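Local coordinates for protein phosphonate monoester hydrolase (Ruegeria pomeroyi, PDB 4UPK) that is a phosphonate monoester hydrolase, an enzyme of the sulfatase family within the alkaline phosphatase clan, at residues Leu107-Arg119 and Tyr150-Glu162. Residues are numbered along the deposited sequence; the frame is centred on the assembly and turned at random.
Sequences LRHDTPNIATEMR and YEFPMRGFHEVTE
Ala115, in the first turn of helix 114-120, packs against the type II turn Met154-Phe157, and its CA lies 4.9 Å from that of Gly156. This is the tight part: Ala115 CB sits over one face of the Phe157 ring, 3.8 Å from its centroid and 18° off the normal, a CH-pi contact. Gly156, without a side chain, lets Ala115 CB come to 3.6 Å from its C. Asn113 works in both directions: it caps the helix in a capping box with Thr116, and its ND2 donates across the contact to Arg155 O (3.2 Å) in the carbonyl plane; chi1 of 62° brings the amide against Met154 SD. One turn beyond Ala115, the extended Arg119 side chain lays its guanidinium edge on Gly156 O, NE at 2.8 Å on a lone pair, with a weaker bond from NH2.

The looser side belongs to exposed Arg155, whose guanidinium stacks on His109 with planes 12° apart and centres 4.5 Å apart. Its NH1 also reaches His109 O (2.9 Å) from above the carbonyl plane. Leu90 of helix 82-91 packs on Ile114 and Met154. Pro125 touches Ala115, Phe157 and Arg119, placing helix and turn beside strand 125-127, which pairs in parallel with strand 158-162 in the mixed sheet.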
loop_
_atom_site.group_PDB
_atom_site.type_symbol
_atom_site.label_atom_id
_atom_site.label_comp_id
_atom_site.label_asym_id
_atom_site.label_seq_id
_atom_site.Cartn_x
_atom_site.Cartn_y
_atom_site.Cartn_z
ATOM N N LEU A 107 2.925 -14.405 -8.688
ATOM C CA LEU A 107 3.455 -13.288 -9.452
ATOM C C LEU A 107 3.305 -12.065 -8.539
ATOM O O LEU A 107 2.244 -11.922 -7.915
ATOM C CB LEU A 107 2.635 -13.104 -10.749
ATOM C CG LEU A 107 3.057 -11.986 -11.710
ATOM C CD1 LEU A 107 4.345 -12.342 -12.447
ATOM C CD2 LEU A 107 1.956 -11.724 -12.721
ATOM N N ARG A 108 4.371 -11.218 -8.411
ATOM C CA ARG A 108 4.359 -9.990 -7.589
ATOM C C ARG A 108 3.110 -9.141 -7.942
ATOM O O ARG A 108 2.783 -8.979 -9.122
ATOM C CB ARG A 108 5.615 -9.143 -7.842
ATOM C CG ARG A 108 6.909 -9.634 -7.224
ATOM C CD ARG A 108 7.999 -8.630 -7.582
ATOM N NE ARG A 108 9.334 -9.080 -7.192
ATOM C CZ ARG A 108 9.912 -8.802 -6.029
ATOM N NH1 ARG A 108 9.275 -8.073 -5.120
ATOM N NH2 ARG A 108 11.114 -9.275 -5.751
ATOM N N HIS A 109 2.414 -8.619 -6.925
ATOM C CA HIS A 109 1.206 -7.822 -7.145
ATOM C C HIS A 109 1.431 -6.539 -7.943
ATOM O O HIS A 109 0.555 -6.140 -8.711
ATOM C CB HIS A 109 0.493 -7.513 -5.831
ATOM C CG HIS A 109 -0.971 -7.244 -6.018
ATOM N ND1 HIS A 109 -1.819 -8.201 -6.560
ATOM C CD2 HIS A 109 -1.697 -6.143 -5.707
ATOM C CE1 HIS A 109 -3.020 -7.648 -6.583
ATOM N NE2 HIS A 109 -3.003 -6.417 -6.065
ATOM N N ASP A 110 2.597 -5.903 -7.763
ATOM C CA ASP A 110 2.949 -4.649 -8.423
ATOM C C ASP A 110 3.605 -4.823 -9.816
ATOM O O ASP A 110 4.101 -3.841 -10.379
ATOM C CB ASP A 110 3.783 -3.767 -7.473
ATOM C CG ASP A 110 5.094 -4.358 -6.980
ATOM O OD1 ASP A 110 5.363 -5.554 -7.259
ATOM O OD2 ASP A 110 5.862 -3.627 -6.332
ATOM N N THR A 111 3.561 -6.049 -10.382
ATOM C CA THR A 111 4.111 -6.334 -11.710
ATOM C C THR A 111 3.230 -5.693 -12.787
ATOM O O THR A 111 2.060 -6.057 -12.896
ATOM C CB THR A 111 4.302 -7.854 -11.949
ATOM O OG1 THR A 111 5.117 -8.382 -10.908
ATOM C CG2 THR A 111 4.960 -8.161 -13.282
ATOM N N PRO A 112 3.765 -4.753 -13.592
ATOM C CA PRO A 112 2.954 -4.162 -14.654
ATOM C C PRO A 112 2.539 -5.215 -15.683
ATOM O O PRO A 112 3.318 -6.100 -16.021
ATOM C CB PRO A 112 3.886 -3.102 -15.260
ATOM C CG PRO A 112 4.931 -2.872 -14.248
ATOM C CD PRO A 112 5.128 -4.196 -13.601
ATOM N N ASN A 113 1.281 -5.176 -16.111
ATOM C CA ASN A 113 0.773 -6.138 -17.082
ATOM C C ASN A 113 -0.018 -5.410 -18.160
ATOM O O ASN A 113 -0.220 -4.196 -18.041
ATOM C CB ASN A 113 -0.019 -7.277 -16.409
ATOM C CG ASN A 113 -1.260 -6.863 -15.640
ATOM O OD1 ASN A 113 -2.212 -6.300 -16.182
ATOM N ND2 ASN A 113 -1.328 -7.236 -14.376
ATOM N N ILE A 114 -0.440 -6.128 -19.225
ATOM C CA ILE A 114 -1.214 -5.546 -20.329
ATOM C C ILE A 114 -2.515 -4.862 -19.848
ATOM O O ILE A 114 -2.829 -3.792 -20.340
ATOM C CB ILE A 114 -1.411 -6.540 -21.528
ATOM C CG1 ILE A 114 -1.946 -5.844 -22.817
ATOM C CG2 ILE A 114 -2.262 -7.764 -21.159
ATOM C CD1 ILE A 114 -0.962 -4.888 -23.504
ATOM N N ALA A 115 -3.225 -5.444 -18.865
ATOM C CA ALA A 115 -4.482 -4.899 -18.344
ATOM C C ALA A 115 -4.278 -3.603 -17.538
ATOM O O ALA A 115 -4.964 -2.610 -17.796
ATOM C CB ALA A 115 -5.220 -5.946 -17.521
ATOM N N THR A 116 -3.306 -3.595 -16.600
ATOM C CA THR A 116 -2.985 -2.415 -15.784
ATOM C C THR A 116 -2.542 -1.239 -16.657
ATOM O O THR A 116 -2.956 -0.103 -16.420
ATOM C CB THR A 116 -1.941 -2.740 -14.708
ATOM O OG1 THR A 116 -0.758 -3.251 -15.325
ATOM C CG2 THR A 116 -2.466 -3.708 -13.648
ATOM N N GLU A 117 -1.728 -1.525 -17.684
ATOM C CA GLU A 117 -1.225 -0.519 -18.612
ATOM C C GLU A 117 -2.298 -0.019 -19.570
ATOM O O GLU A 117 -2.332 1.179 -19.832
ATOM C CB GLU A 117 0.061 -0.981 -19.315
ATOM C CG GLU A 117 1.236 -1.265 -18.386
ATOM C CD GLU A 117 1.426 -0.359 -17.186
ATOM O OE1 GLU A 117 1.918 0.780 -17.365
ATOM O OE2 GLU A 117 1.089 -0.796 -16.060
ATOM N N MET A 118 -3.203 -0.913 -20.041
ATOM C CA MET A 118 -4.345 -0.553 -20.888
ATOM C C MET A 118 -5.368 0.274 -20.114
ATOM O O MET A 118 -6.019 1.122 -20.716
ATOM C CB MET A 118 -5.011 -1.783 -21.534
ATOM C CG MET A 118 -4.205 -2.379 -22.699
ATOM S SD MET A 118 -4.117 -1.341 -24.180
ATOM C CE MET A 118 -5.661 -1.740 -24.964
ATOM N N ARG A 119 -5.484 0.064 -18.780
ATOM C CA ARG A 119 -6.368 0.840 -17.901
ATOM C C ARG A 119 -5.921 2.304 -17.815
ATOM O O ARG A 119 -6.768 3.207 -17.717
ATOM C CB ARG A 119 -6.448 0.222 -16.504
ATOM C CG ARG A 119 -7.385 -0.973 -16.439
ATOM C CD ARG A 119 -7.848 -1.190 -15.024
ATOM N NE ARG A 119 -8.822 -2.272 -14.943
ATOM C CZ ARG A 119 -9.959 -2.218 -14.258
ATOM N NH1 ARG A 119 -10.302 -1.107 -13.611
ATOM N NH2 ARG A 119 -10.769 -3.265 -14.227
ATOM N N TYR A 150 -4.668 -21.397 -9.025
ATOM C CA TYR A 150 -3.684 -20.755 -9.885
ATOM C C TYR A 150 -4.253 -20.436 -11.276
ATOM O O TYR A 150 -3.506 -20.117 -12.200
ATOM C CB TYR A 150 -2.341 -21.503 -9.921
ATOM C CG TYR A 150 -2.350 -22.927 -10.443
ATOM C CD1 TYR A 150 -2.537 -23.194 -11.799
ATOM C CD2 TYR A 150 -1.997 -23.992 -9.617
ATOM C CE1 TYR A 150 -2.493 -24.496 -12.297
ATOM C CE2 TYR A 150 -1.925 -25.298 -10.110
ATOM C CZ TYR A 150 -2.182 -25.545 -11.451
ATOM O OH TYR A 150 -2.116 -26.823 -11.957
ATOM N N GLU A 151 -5.587 -20.509 -11.405
ATOM C CA GLU A 151 -6.355 -20.223 -12.613
ATOM C C GLU A 151 -7.050 -18.863 -12.487
ATOM O O GLU A 151 -7.770 -18.446 -13.406
ATOM C CB GLU A 151 -7.440 -21.285 -12.798
ATOM C CG GLU A 151 -6.987 -22.703 -13.074
ATOM C CD GLU A 151 -8.184 -23.577 -13.393
ATOM O OE1 GLU A 151 -9.116 -23.663 -12.557
ATOM O OE2 GLU A 151 -8.221 -24.116 -14.520
ATOM N N PHE A 152 -6.857 -18.196 -11.334
ATOM C CA PHE A 152 -7.461 -16.914 -10.975
ATOM C C PHE A 152 -7.139 -15.747 -11.954
ATOM O O PHE A 152 -5.987 -15.654 -12.397
ATOM C CB PHE A 152 -7.118 -16.548 -9.519
ATOM C CG PHE A 152 -8.160 -15.658 -8.886
ATOM C CD1 PHE A 152 -9.364 -16.187 -8.431
ATOM C CD2 PHE A 152 -7.969 -14.280 -8.811
ATOM C CE1 PHE A 152 -10.353 -15.356 -7.896
ATOM C CE2 PHE A 152 -8.964 -13.448 -8.297
ATOM C CZ PHE A 152 -10.147 -13.990 -7.828
ATOM N N PRO A 153 -8.139 -14.870 -12.310
ATOM C CA PRO A 153 -7.845 -13.748 -13.224
ATOM C C PRO A 153 -6.877 -12.695 -12.673
ATOM O O PRO A 153 -6.951 -12.287 -11.509
ATOM C CB PRO A 153 -9.222 -13.158 -13.534
ATOM C CG PRO A 153 -10.055 -13.523 -12.359
ATOM C CD PRO A 153 -9.567 -14.866 -11.912
ATOM N N MET A 154 -5.985 -12.248 -13.557
ATOM C CA MET A 154 -4.949 -11.256 -13.334
ATOM C C MET A 154 -5.557 -9.882 -13.022
ATOM O O MET A 154 -6.558 -9.487 -13.626
ATOM C CB MET A 154 -4.067 -11.178 -14.591
ATOM C CG MET A 154 -2.857 -10.302 -14.460
ATOM S SD MET A 154 -1.884 -10.341 -15.981
ATOM C CE MET A 154 -0.589 -11.433 -15.516
ATOM N N ARG A 155 -4.921 -9.168 -12.071
ATOM C CA ARG A 155 -5.208 -7.813 -11.623
ATOM C C ARG A 155 -5.314 -6.880 -12.843
ATOM O O ARG A 155 -4.402 -6.848 -13.681
ATOM C CB ARG A 155 -4.058 -7.344 -10.705
ATOM C CG ARG A 155 -4.192 -5.925 -10.182
ATOM C CD ARG A 155 -2.896 -5.374 -9.629
ATOM N NE ARG A 155 -3.098 -4.002 -9.162
ATOM C CZ ARG A 155 -2.210 -3.293 -8.472
ATOM N NH1 ARG A 155 -1.030 -3.816 -8.158
ATOM N NH2 ARG A 155 -2.498 -2.057 -8.082
ATOM N N GLY A 156 -6.428 -6.150 -12.924
ATOM C CA GLY A 156 -6.685 -5.227 -14.017
ATOM C C GLY A 156 -7.718 -5.746 -14.992
ATOM O O GLY A 156 -8.439 -4.953 -15.597
ATOM N N PHE A 157 -7.806 -7.082 -15.159
ATOM C CA PHE A 157 -8.777 -7.696 -16.063
ATOM C C PHE A 157 -10.160 -7.696 -15.471
ATOM O O PHE A 157 -10.343 -8.018 -14.293
ATOM C CB PHE A 157 -8.369 -9.124 -16.480
ATOM C CG PHE A 157 -7.397 -9.204 -17.634
ATOM C CD1 PHE A 157 -7.830 -9.026 -18.945
ATOM C CD2 PHE A 157 -6.050 -9.455 -17.414
ATOM C CE1 PHE A 157 -6.928 -9.082 -20.020
ATOM C CE2 PHE A 157 -5.147 -9.516 -18.486
ATOM C CZ PHE A 157 -5.594 -9.335 -19.785
ATOM N N HIS A 158 -11.139 -7.313 -16.293
ATOM C CA HIS A 158 -12.523 -7.295 -15.894
ATOM C C HIS A 158 -13.147 -8.523 -16.546
ATOM O O HIS A 158 -13.258 -8.616 -17.773
ATOM C CB HIS A 158 -13.227 -5.992 -16.280
ATOM C CG HIS A 158 -14.537 -5.815 -15.577
ATOM N ND1 HIS A 158 -14.634 -5.066 -14.413
ATOM C CD2 HIS A 158 -15.760 -6.305 -15.886
ATOM C CE1 HIS A 158 -15.910 -5.110 -14.060
ATOM N NE2 HIS A 158 -16.631 -5.836 -14.923
ATOM N N GLU A 159 -13.466 -9.511 -15.709
ATOM C CA GLU A 159 -14.015 -10.772 -16.165
ATOM C C GLU A 159 -15.488 -10.652 -16.551
ATOM O O GLU A 159 -16.309 -10.284 -15.720
ATOM C CB GLU A 159 -13.795 -11.844 -15.099
ATOM C CG GLU A 159 -13.986 -13.253 -15.601
ATOM C CD GLU A 159 -13.899 -14.250 -14.473
ATOM O OE1 GLU A 159 -14.821 -14.261 -13.629
ATOM O OE2 GLU A 159 -12.918 -15.027 -14.433
ATOM N N VAL A 160 -15.795 -10.944 -17.826
ATOM C CA VAL A 160 -17.142 -10.956 -18.390
ATOM C C VAL A 160 -17.702 -12.400 -18.291
ATOM O O VAL A 160 -18.819 -12.590 -17.809
ATOM C CB VAL A 160 -17.192 -10.386 -19.833
ATOM C CG1 VAL A 160 -18.637 -10.148 -20.264
ATOM C CG2 VAL A 160 -16.389 -9.091 -19.944
ATOM N N THR A 161 -16.900 -13.405 -18.715
ATOM C CA THR A 161 -17.224 -14.822 -18.658
ATOM C C THR A 161 -16.034 -15.567 -18.089
ATOM O O THR A 161 -14.934 -15.491 -18.652
ATOM C CB THR A 161 -17.603 -15.367 -20.040
ATOM O OG1 THR A 161 -18.678 -14.602 -20.569
ATOM C CG2 THR A 161 -17.998 -16.885 -20.003
ATOM N N GLU A 162 -16.273 -16.313 -16.989
ATOM C CA GLU A 162 -15.290 -17.172 -16.343
ATOM C C GLU A 162 -15.275 -18.493 -17.114
ATOM O O GLU A 162 -16.312 -19.144 -17.265
ATOM C CB GLU A 162 -15.659 -17.409 -14.857
ATOM C CG GLU A 162 -14.747 -18.392 -14.119
ATOM C CD GLU A 162 -15.158 -19.853 -14.177
ATOM O OE1 GLU A 162 -16.308 -20.162 -13.793
ATOM O OE2 GLU A 162 -14.335 -20.691 -14.619
#